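Long-range contact in MHC class I protein (Ginglymostoma cirratum, PDB 6LUP), which probably presents peptides to T cells as the heavy chain of a shark MHC class I molecule: residues A[249-253]-A[263-267]. Residues are numbered along the deposited sequence; the frame is centred on the assembly and turned at random.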
loop_
_atom_site.group_PDB
_atom_site.type_symbol
_atom_site.label_atom_id
_atom_site.label_comp_id
_atom_site.label_asym_id
_atom_site.label_seq_id
_atom_site.Cartn_x
_atom_site.Cartn_y
_atom_site.Cartn_z
ATOM N N LYS A 249 2.250 19.000 -32.558
ATOM C CA LYS A 249 1.524 17.769 -32.248
ATOM C C LYS A 249 1.910 17.253 -30.866
ATOM O O LYS A 249 3.081 17.304 -30.479
ATOM C CB LYS A 249 1.789 16.691 -33.309
ATOM C CG LYS A 249 1.432 17.095 -34.737
ATOM C CD LYS A 249 -0.072 17.129 -34.969
ATOM C CE LYS A 249 -0.405 17.833 -36.276
ATOM N NZ LYS A 249 -1.873 17.916 -36.519
ATOM N N TYR A 250 0.917 16.761 -30.128
ATOM C CA TYR A 250 1.144 16.247 -28.781
ATOM C C TYR A 250 0.919 14.747 -28.679
ATOM O O TYR A 250 -0.079 14.219 -29.176
ATOM C CB TYR A 250 0.252 16.966 -27.775
ATOM C CG TYR A 250 0.640 18.403 -27.541
ATOM C CD1 TYR A 250 1.741 18.726 -26.750
ATOM C CD2 TYR A 250 -0.099 19.442 -28.105
ATOM C CE1 TYR A 250 2.100 20.048 -26.530
ATOM C CE2 TYR A 250 0.250 20.769 -27.889
ATOM C CZ TYR A 250 1.351 21.067 -27.102
ATOM O OH TYR A 250 1.702 22.382 -26.884
ATOM N N SER A 251 1.859 14.071 -28.027
ATOM C CA SER A 251 1.736 12.644 -27.769
ATOM C C SER A 251 1.988 12.300 -26.300
ATOM O O SER A 251 2.747 12.980 -25.601
ATOM C CB SER A 251 2.664 11.840 -28.685
ATOM O OG SER A 251 4.024 12.135 -28.429
ATOM N N CYS A 252 1.319 11.246 -25.843
ATOM C CA CYS A 252 1.552 10.678 -24.528
ATOM C C CYS A 252 2.074 9.251 -24.683
ATOM O O CYS A 252 1.476 8.436 -25.391
ATOM C CB CYS A 252 0.269 10.693 -23.705
ATOM S SG CYS A 252 0.472 9.961 -22.071
ATOM N N VAL A 253 3.196 8.962 -24.029
ATOM C CA VAL A 253 3.835 7.653 -24.130
ATOM C C VAL A 253 3.802 6.914 -22.785
ATOM O O VAL A 253 4.166 7.473 -21.748
ATOM C CB VAL A 253 5.271 7.758 -24.706
ATOM C CG1 VAL A 253 6.213 8.444 -23.731
ATOM C CG2 VAL A 253 5.811 6.386 -25.071
ATOM N N LEU A 263 3.308 2.191 -25.542
ATOM C CA LEU A 263 2.034 2.693 -26.037
ATOM C C LEU A 263 2.026 4.219 -26.186
ATOM O O LEU A 263 2.301 4.950 -25.232
ATOM C CB LEU A 263 0.883 2.205 -25.153
ATOM C CG LEU A 263 -0.526 2.688 -25.496
ATOM C CD1 LEU A 263 -1.535 1.554 -25.488
ATOM C CD2 LEU A 263 -0.947 3.790 -24.543
ATOM N N VAL A 264 1.715 4.678 -27.396
ATOM C CA VAL A 264 1.608 6.108 -27.691
ATOM C C VAL A 264 0.182 6.498 -28.055
ATOM O O VAL A 264 -0.529 5.739 -28.710
ATOM C CB VAL A 264 2.584 6.572 -28.803
ATOM C CG1 VAL A 264 3.994 6.715 -28.254
ATOM C CG2 VAL A 264 2.572 5.625 -29.994
ATOM N N VAL A 265 -0.226 7.682 -27.615
ATOM C CA VAL A 265 -1.558 8.210 -27.905
ATOM C C VAL A 265 -1.476 9.702 -28.251
ATOM O O VAL A 265 -0.869 10.484 -27.515
ATOM C CB VAL A 265 -2.554 7.928 -26.746
ATOM C CG1 VAL A 265 -1.918 8.210 -25.391
ATOM C CG2 VAL A 265 -3.851 8.708 -26.919
ATOM N N PHE A 266 -2.074 10.082 -29.379
ATOM C CA PHE A 266 -2.069 11.477 -29.840
ATOM C C PHE A 266 -3.342 12.214 -29.425
ATOM O O PHE A 266 -4.357 11.579 -29.120
ATOM C CB PHE A 266 -1.876 11.545 -31.360
ATOM C CG PHE A 266 -0.637 10.848 -31.845
ATOM C CD1 PHE A 266 0.620 11.417 -31.652
ATOM C CD2 PHE A 266 -0.722 9.618 -32.489
ATOM C CE1 PHE A 266 1.766 10.773 -32.091
ATOM C CE2 PHE A 266 0.422 8.969 -32.932
ATOM C CZ PHE A 266 1.668 9.549 -32.733
ATOM N N TYR A 267 -3.286 13.548 -29.412
ATOM C CA TYR A 267 -4.443 14.357 -29.023
ATOM C C TYR A 267 -5.676 14.101 -29.903
ATOM O O TYR A 267 -5.704 14.453 -31.086
ATOM C CB TYR A 267 -4.106 15.852 -28.983
ATOM C CG TYR A 267 -5.339 16.714 -28.827
ATOM C CD1 TYR A 267 -6.027 16.764 -27.612
ATOM C CD2 TYR A 267 -5.841 17.450 -29.903
ATOM C CE1 TYR A 267 -7.167 17.539 -27.469
ATOM C CE2 TYR A 267 -6.981 18.225 -29.769
ATOM C CZ TYR A 267 -7.638 18.265 -28.551
ATOM O OH TYR A 267 -8.769 19.034 -28.413
#
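The chi1 of F266, -56°, puts its CG beside the backbone N and opposite the carbonyl carbon, and from there the ring reaches S251 on the neighbouring strand, CD1 of F266 lying 3.6 Å from CB of S251. A small residue suits that spot: the ring lies obliquely against the methylene of S251 and has the carbonyl oxygen of Y250 at its edge. On the same face, the second non-hydrogen-bonded pair brings two branched side chains together obliquely, CG2 of V253 touching CG1 of V264 at 3.7 Å; valine's beta-branching fits the extended backbone and offers a methyl to the partner strand. The other face carries C252 and V265, the hydrogen-bonded pair between these two. Here CG1 of V265 meets CB of C252 at 3.7 Å, while SG of C252, anti to the backbone N (chi1 178°), runs inward to the disulfide with C197. Around that bridge F186 of strand 183-189 touches both C252 and V265, an apolar setting that matches the valine and the half-cystine.

The main chains of C252 and V265 grip each other twice: N of C252 binds O of V265 at 2.9 Å with a nearly straight N-H, and N of V265 returns to O of C252 at 2.9 Å. A longer, more bent bond, N of Y267 to O of Y250 at 3.3 Å, ties down the last residue of the deposited chain just past the strand. On its other flank strand 250-255 pairs with strand 208-213, which leaves 263-266 as the outer strand of its sheet within this chain. This antiparallel F-G hairpin, with its F-strand cysteine bridged to the opposing sheet, is a hallmark of the immunoglobulin C1-set sandwich, the fold of the membrane-proximal alpha3 domain of MHC class I heavy chains.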